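Local atomic coordinates of giardin subunit alpha-1 (Giardia intestinalis, PDB entry 4EVF), a protein that binds calcium and, in a calcium-dependent manner, phospholipids such as phosphatidylserine, and takes part in attachment of the parasite to the intestinal mucosa. Residues Ser72-Val77 with Pro104-Glu109; His81-Leu86 with Val123-Lys128; His264-Lys267 with Asp271-Thr274. One frame throughout, in Å; residues are numbered along the deposited sequence.

Contact 1. Residues Ser72-Val77 with Pro104-Glu109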
# COMPACT_ATOMS: atom_id res chain seq x y z
N SER A 72 -13.34 -6.13 6.58
CA SER A 72 -14.08 -4.90 6.32
C SER A 72 -13.99 -4.52 4.85
O SER A 72 -13.33 -5.20 4.06
CB SER A 72 -13.54 -3.78 7.19
OG SER A 72 -13.72 -4.11 8.56
N ASP A 73 -14.67 -3.44 4.47
CA ASP A 73 -14.59 -2.90 3.12
C ASP A 73 -13.27 -2.15 2.96
O ASP A 73 -13.04 -1.15 3.65
CB ASP A 73 -15.76 -1.98 2.81
CG ASP A 73 -15.85 -1.63 1.33
OD1 ASP A 73 -16.77 -2.11 0.63
OD2 ASP A 73 -14.99 -0.87 0.86
N ARG A 74 -12.43 -2.63 2.05
CA ARG A 74 -11.07 -2.11 1.90
C ARG A 74 -11.03 -0.67 1.40
O ARG A 74 -10.01 -0.01 1.54
CB ARG A 74 -10.25 -3.01 0.97
CG ARG A 74 -10.68 -2.97 -0.50
CD ARG A 74 -9.99 -4.08 -1.30
NE ARG A 74 -10.41 -4.09 -2.70
CZ ARG A 74 -11.54 -4.66 -3.13
NH1 ARG A 74 -12.33 -5.26 -2.25
NH2 ARG A 74 -11.86 -4.63 -4.42
N HIS A 75 -12.13 -0.19 0.82
CA HIS A 75 -12.20 1.19 0.35
C HIS A 75 -12.57 2.12 1.49
O HIS A 75 -12.03 3.22 1.60
CB HIS A 75 -13.20 1.30 -0.82
CG HIS A 75 -12.92 0.33 -1.92
ND1 HIS A 75 -13.84 -0.60 -2.36
CD2 HIS A 75 -11.80 0.12 -2.66
CE1 HIS A 75 -13.31 -1.33 -3.32
NE2 HIS A 75 -12.07 -0.91 -3.52
N GLU A 76 -13.46 1.66 2.37
CA GLU A 76 -13.75 2.39 3.61
C GLU A 76 -12.53 2.40 4.54
O GLU A 76 -12.26 3.41 5.21
CB GLU A 76 -14.94 1.79 4.35
CG GLU A 76 -16.26 2.10 3.69
CD GLU A 76 -17.43 1.37 4.33
OE1 GLU A 76 -17.21 0.65 5.32
OE2 GLU A 76 -18.57 1.51 3.83
N VAL A 77 -11.83 1.27 4.59
CA VAL A 77 -10.58 1.17 5.33
C VAL A 77 -9.58 2.22 4.83
O VAL A 77 -9.12 3.06 5.60
CB VAL A 77 -9.97 -0.24 5.22
CG1 VAL A 77 -8.55 -0.27 5.82
CG2 VAL A 77 -10.87 -1.27 5.90
N PRO A 104 -5.50 1.80 -9.46
CA PRO A 104 -6.47 2.84 -9.84
C PRO A 104 -7.91 2.45 -9.50
O PRO A 104 -8.69 3.32 -9.10
CB PRO A 104 -6.27 2.98 -11.36
CG PRO A 104 -5.44 1.83 -11.78
CD PRO A 104 -4.65 1.38 -10.59
N GLU A 105 -8.24 1.17 -9.63
CA GLU A 105 -9.58 0.69 -9.30
C GLU A 105 -9.91 0.95 -7.84
O GLU A 105 -10.94 1.52 -7.50
CB GLU A 105 -9.69 -0.82 -9.60
CG GLU A 105 -9.52 -1.19 -11.07
CD GLU A 105 -8.10 -0.97 -11.61
OE1 GLU A 105 -7.14 -0.92 -10.82
OE2 GLU A 105 -7.94 -0.85 -12.85
N ASP A 106 -9.00 0.53 -6.96
CA ASP A 106 -9.19 0.74 -5.53
C ASP A 106 -9.22 2.23 -5.17
O ASP A 106 -9.92 2.65 -4.25
CB ASP A 106 -8.09 0.01 -4.74
CG ASP A 106 -8.42 -1.46 -4.49
OD1 ASP A 106 -9.58 -1.88 -4.71
OD2 ASP A 106 -7.51 -2.21 -4.06
N TRP A 107 -8.45 3.04 -5.88
CA TRP A 107 -8.44 4.47 -5.58
C TRP A 107 -9.81 5.04 -5.87
O TRP A 107 -10.38 5.78 -5.07
CB TRP A 107 -7.40 5.22 -6.41
CG TRP A 107 -7.40 6.67 -6.08
CD1 TRP A 107 -7.83 7.70 -6.87
CD2 TRP A 107 -6.97 7.26 -4.85
NE1 TRP A 107 -7.68 8.90 -6.21
CE2 TRP A 107 -7.15 8.66 -4.97
CE3 TRP A 107 -6.45 6.75 -3.66
CZ2 TRP A 107 -6.82 9.54 -3.94
CZ3 TRP A 107 -6.12 7.64 -2.64
CH2 TRP A 107 -6.30 9.01 -2.79
N HIS A 108 -10.33 4.69 -7.04
CA HIS A 108 -11.62 5.20 -7.48
C HIS A 108 -12.73 4.89 -6.47
O HIS A 108 -13.55 5.76 -6.17
CB HIS A 108 -11.95 4.62 -8.85
CG HIS A 108 -13.19 5.17 -9.47
ND1 HIS A 108 -14.40 4.51 -9.44
CD2 HIS A 108 -13.42 6.33 -10.14
CE1 HIS A 108 -15.31 5.23 -10.07
NE2 HIS A 108 -14.74 6.34 -10.50
N GLU A 109 -12.75 3.67 -5.95
CA GLU A 109 -13.79 3.27 -4.99
C GLU A 109 -13.56 3.94 -3.64
O GLU A 109 -14.51 4.24 -2.91
CB GLU A 109 -13.85 1.75 -4.82
CG GLU A 109 -14.38 1.01 -6.05
CD GLU A 109 -15.88 1.18 -6.23
OE1 GLU A 109 -16.63 0.33 -5.70
OE2 GLU A 109 -16.30 2.16 -6.89
O HOH W 1 -11.50 -2.14 -6.60

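Contact 2. Residues His81-Leu86 with Val123-Lys128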
# COMPACT_ATOMS: atom_id res chain seq x y z
N HIS A 81 -8.06 5.64 6.72
CA HIS A 81 -6.61 5.83 6.86
C HIS A 81 -6.20 7.20 6.33
O HIS A 81 -5.39 7.91 6.95
CB HIS A 81 -5.85 4.76 6.10
CG HIS A 81 -5.82 3.42 6.78
ND1 HIS A 81 -5.79 3.28 8.15
CD2 HIS A 81 -5.80 2.17 6.27
CE1 HIS A 81 -5.76 1.99 8.45
NE2 HIS A 81 -5.77 1.30 7.33
N ILE A 82 -6.75 7.57 5.18
CA ILE A 82 -6.45 8.87 4.56
C ILE A 82 -6.98 10.05 5.40
O ILE A 82 -6.31 11.07 5.54
CB ILE A 82 -7.01 8.93 3.13
CG1 ILE A 82 -6.27 7.94 2.23
CG2 ILE A 82 -6.95 10.35 2.58
CD1 ILE A 82 -6.78 7.89 0.80
N ARG A 83 -8.19 9.89 5.94
CA ARG A 83 -8.72 10.84 6.90
C ARG A 83 -7.77 10.99 8.09
O ARG A 83 -7.40 12.10 8.49
CB ARG A 83 -10.08 10.34 7.41
CG ARG A 83 -11.23 11.30 7.14
CD ARG A 83 -11.05 12.63 7.82
NE ARG A 83 -11.87 13.65 7.19
CZ ARG A 83 -12.86 14.30 7.80
NH1 ARG A 83 -13.14 14.05 9.07
NH2 ARG A 83 -13.56 15.21 7.14
N ASP A 84 -7.39 9.86 8.67
CA ASP A 84 -6.48 9.84 9.81
C ASP A 84 -5.17 10.57 9.50
O ASP A 84 -4.67 11.36 10.31
CB ASP A 84 -6.18 8.40 10.22
CG ASP A 84 -7.37 7.70 10.85
OD1 ASP A 84 -7.18 6.54 11.28
OD2 ASP A 84 -8.47 8.30 10.93
N ALA A 85 -4.62 10.29 8.31
CA ALA A 85 -3.36 10.91 7.91
C ALA A 85 -3.49 12.42 7.81
O ALA A 85 -2.49 13.13 7.87
CB ALA A 85 -2.86 10.32 6.58
N LEU A 86 -4.72 12.91 7.65
CA LEU A 86 -4.97 14.34 7.48
C LEU A 86 -5.48 15.00 8.76
O LEU A 86 -5.51 16.23 8.84
CB LEU A 86 -5.98 14.59 6.35
CG LEU A 86 -5.51 14.28 4.92
CD1 LEU A 86 -6.67 14.32 3.91
CD2 LEU A 86 -4.38 15.21 4.50
N VAL A 123 -9.77 14.40 -2.70
CA VAL A 123 -8.63 15.08 -3.29
C VAL A 123 -8.54 16.53 -2.84
O VAL A 123 -7.46 17.04 -2.57
CB VAL A 123 -8.67 15.04 -4.81
CG1 VAL A 123 -7.50 15.83 -5.38
CG2 VAL A 123 -8.63 13.59 -5.31
N GLU A 124 -9.70 17.19 -2.78
CA GLU A 124 -9.79 18.56 -2.30
C GLU A 124 -9.29 18.69 -0.86
O GLU A 124 -8.48 19.57 -0.55
CB GLU A 124 -11.24 19.04 -2.41
CG GLU A 124 -11.39 20.54 -2.57
CD GLU A 124 -12.66 20.91 -3.33
OE1 GLU A 124 -13.31 21.90 -2.95
OE2 GLU A 124 -13.00 20.20 -4.31
N ASP A 125 -9.77 17.81 0.02
CA ASP A 125 -9.32 17.76 1.42
C ASP A 125 -7.82 17.52 1.51
O ASP A 125 -7.14 18.09 2.35
CB ASP A 125 -10.03 16.63 2.17
CG ASP A 125 -11.26 17.10 2.92
OD1 ASP A 125 -11.69 18.26 2.71
OD2 ASP A 125 -11.80 16.30 3.72
N PHE A 126 -7.31 16.64 0.65
CA PHE A 126 -5.89 16.30 0.63
C PHE A 126 -5.05 17.52 0.25
O PHE A 126 -4.17 17.93 1.00
CB PHE A 126 -5.64 15.16 -0.36
CG PHE A 126 -4.28 14.56 -0.26
CD1 PHE A 126 -3.24 15.03 -1.04
CD2 PHE A 126 -4.03 13.51 0.62
CE1 PHE A 126 -1.97 14.47 -0.96
CE2 PHE A 126 -2.77 12.95 0.71
CZ PHE A 126 -1.73 13.43 -0.08
N MET A 127 -5.33 18.10 -0.92
CA MET A 127 -4.53 19.23 -1.38
C MET A 127 -4.65 20.45 -0.44
O MET A 127 -3.71 21.23 -0.32
CB MET A 127 -4.88 19.62 -2.82
CG MET A 127 -4.64 18.52 -3.85
SD MET A 127 -3.00 17.75 -3.75
CE MET A 127 -1.91 19.14 -4.06
N LYS A 128 -5.80 20.58 0.21
CA LYS A 128 -6.01 21.61 1.22
C LYS A 128 -4.87 21.58 2.24
O LYS A 128 -4.25 22.60 2.55
CB LYS A 128 -7.36 21.39 1.90
CG LYS A 128 -7.61 22.18 3.19
CD LYS A 128 -8.86 21.64 3.89
CE LYS A 128 -8.93 22.05 5.37
NZ LYS A 128 -9.13 23.51 5.53

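Contact 3. Residues His264-Lys267 with Asp271-Thr274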
# COMPACT_ATOMS: atom_id res chain seq x y z
N HIS A 264 9.32 -12.41 -2.47
CA HIS A 264 10.36 -12.72 -3.44
C HIS A 264 11.15 -11.47 -3.79
O HIS A 264 12.39 -11.51 -3.91
CB HIS A 264 9.74 -13.35 -4.69
CG HIS A 264 8.92 -14.57 -4.40
ND1 HIS A 264 9.50 -15.79 -4.09
CD2 HIS A 264 7.58 -14.77 -4.33
CE1 HIS A 264 8.55 -16.68 -3.86
NE2 HIS A 264 7.38 -16.09 -4.00
N ALA A 265 10.45 -10.36 -3.93
CA ALA A 265 11.09 -9.09 -4.21
C ALA A 265 11.85 -8.59 -2.99
O ALA A 265 12.71 -7.72 -3.08
CB ALA A 265 10.07 -8.05 -4.65
N TYR A 266 11.50 -9.14 -1.83
CA TYR A 266 12.12 -8.74 -0.57
C TYR A 266 13.57 -9.23 -0.45
O TYR A 266 14.35 -8.73 0.37
CB TYR A 266 11.30 -9.25 0.62
CG TYR A 266 11.70 -8.60 1.92
CD1 TYR A 266 11.09 -7.42 2.34
CD2 TYR A 266 12.70 -9.14 2.72
CE1 TYR A 266 11.45 -6.80 3.53
CE2 TYR A 266 13.08 -8.53 3.91
CZ TYR A 266 12.45 -7.36 4.30
OH TYR A 266 12.80 -6.75 5.48
N LYS A 267 13.93 -10.21 -1.28
CA LYS A 267 15.25 -10.84 -1.21
C LYS A 267 16.40 -9.84 -1.35
O LYS A 267 17.52 -10.11 -0.90
CB LYS A 267 15.37 -11.96 -2.24
CG LYS A 267 14.43 -13.11 -1.97
N ASP A 271 15.61 -11.72 4.28
CA ASP A 271 14.54 -12.70 4.41
C ASP A 271 13.40 -12.04 5.15
O ASP A 271 13.55 -11.67 6.31
CB ASP A 271 15.03 -13.92 5.20
CG ASP A 271 13.98 -15.01 5.29
OD1 ASP A 271 13.79 -15.71 4.27
OD2 ASP A 271 13.34 -15.15 6.35
N MET A 272 12.27 -11.87 4.48
CA MET A 272 11.16 -11.14 5.07
C MET A 272 10.66 -11.78 6.36
O MET A 272 10.44 -11.09 7.35
CB MET A 272 10.02 -10.95 4.08
CG MET A 272 8.90 -10.09 4.61
SD MET A 272 7.53 -9.93 3.44
CE MET A 272 8.37 -9.04 2.18
N GLY A 273 10.47 -13.09 6.34
CA GLY A 273 10.06 -13.82 7.53
C GLY A 273 10.97 -13.58 8.73
O GLY A 273 10.50 -13.26 9.83
N THR A 274 12.27 -13.73 8.51
CA THR A 274 13.26 -13.48 9.57
C THR A 274 13.21 -12.05 10.09
O THR A 274 13.26 -11.83 11.31
CB THR A 274 14.68 -13.80 9.07
OG1 THR A 274 14.78 -15.20 8.81
CG2 THR A 274 15.73 -13.39 10.12

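Contact 1. Residues Ser72-Val77 with Pro104-Glu109
Arg74 and His75, in the first turn of helix 74-87, both donate to one carboxylate oxygen, OD1 of Asp106, near the start of helix 104-118. The two helices belong to the all-helical annexin fold, within its predicted second repeat. His75 NE2 lies 2.9 Å from Asp106 OD1, with an N-H...O angle of 150°; the oxygen sits in the plane of the imidazole, yet the histidine approaches it from above the carboxylate plane. Arg74 NE reaches the same OD1 at 3.1 Å as the hydrogen-bonding part of a salt bridge, entering on the syn side but 31° out of the carboxylate plane. Both donors come from the same face of the carboxylate. A water adds a third hydrogen to this oxygen, donating to Asp106 OD1 at 2.7 Å. So many donors, one of them on a cationic group, would be expected to favour the ionised carboxylate.

The imidazole is sandwiched as well as bonded. CB of Glu109 lies over one face in a CH-pi contact, while the opposite face carries CG of Arg74, offset toward the rim. The Glu109 chain then bends at chi2, which takes its carboxylate away from helix 74-87. In Arg74, a chi1 of 70° sets CG against the His75 ring, and the extended chain from there carries NE to Asp106 OD1.

Farther out, Glu36 forms a long, weak ion pair with NH1 of Arg74 and Glu33 one with NH2; both glutamates lie on helix 32-46. Thr103 OG1 bonds to the backbone N of Asp106. Asp73 is the N-cap of helix 74-87: its OD2 accepts from His75 N at 2.9 Å and more weakly from Glu76 N at 3.3 Å.

Contact 2. Residues His81-Leu86 with Val123-Lys128
The Arg83 guanidinium turns an edge toward Asp125, whose OD2 lies near its plane, whereas the Phe126 ring is met obliquely by CD2 of Leu86. At that ring's own edge, in plane, sits SD of Met127, the next residue along. These side chains bridge helix 74-87 and helix 122-130 of the annexin fold, in its predicted second repeat. The two short segments run in nearly the same direction, 24° from parallel, with their axes 10.7 Å apart, so the gap is bridged by side chains.

Leu86 does the apolar work. One methyl, CD1, rests against the backbone of helix 122-130, 3.9 Å from Phe126 CA and 4.1 Å from the carbonyl O of Asp125. Its other methyl, CD2, comes to 4.3 Å from CD2 of the phenyl ring. With CG anti to the carbonyl carbon and CB already aimed at the partner helix, the leucine spreads its two branches over backbone and ring. Phe126 itself is buried: Phe95 meets it ring to ring, and Met140 and Met144 of helix 135-145 touch it too.

The polar part is looser. CB of Arg83 points away from helix 122-130, but the chain bends at chi2 (-62°) and brings the guanidinium back, its plane 34° from that of the Asp125 carboxylate. Arg83 NH2 and Asp125 OD2 remain 4.0 Å apart, a long salt bridge without a direct hydrogen bond. What joins the two more firmly is Tyr114 on helix 104-118: its OH is hydrogen-bonded both to Arg83 NE and to Asp125 OD2.

Contact 3. Residues His264-Lys267 with Asp271-Thr274
A short loop brings Tyr266 and Met272 together, their CA atoms 6.2 Å apart, with Met272 opening helix 272-279. Tyr266 lays one ring face against Met272. CB of Met272 lies 3.8 Å from the centroid of the Tyr266 ring, 22° off its normal, a CH-pi contact displaced toward the rim. Farther along the thioether, SD is 5.0 Å from the same centroid and oblique to it, in a Met-aromatic contact. Met272 runs extended as far as SD and then bends at chi3; the placement of its methyl CE is doubtful. Obliquely to the ring, the carbonyl carbon of Asp271 lies 3.7 Å from CE2 of Tyr266.

All this lies in the predicted fourth annexin repeat, where Ile235 of helix 227-240 touches both Tyr266 and Met272. The phenol end is held by hydrogen bonds of Tyr266 OH with Asp275 and Asn236. CB of Asp271 points away from the tyrosine, and its carboxylate serves as N-cap: OD2 of Asp271 accepts from Thr274 N at 2.8 Å, on the anti side, and from Thr274 OG1 at 2.9 Å, from above the carboxylate plane.

How the contacts relate
Following the chain from the N terminus, helix 74-87 comes first and serves two contacts. Its start meets the beginning of helix 104-118, closing contact 1 over 26 intervening residues; its later turns wait for helix 122-130, which closes contact 2 over 36. Because the segments alternate, the two loops cross, and together they tie three helices of the predicted second repeat. They also touch, Trp107 CZ3 of contact 1 packing 3.5 Å from Ile82 CD1 of contact 2. Contact 3 follows in series, a short closure over three residues in the predicted fourth repeat. It lies across the chain's centre from both, its nearest atoms about 18 Å from either.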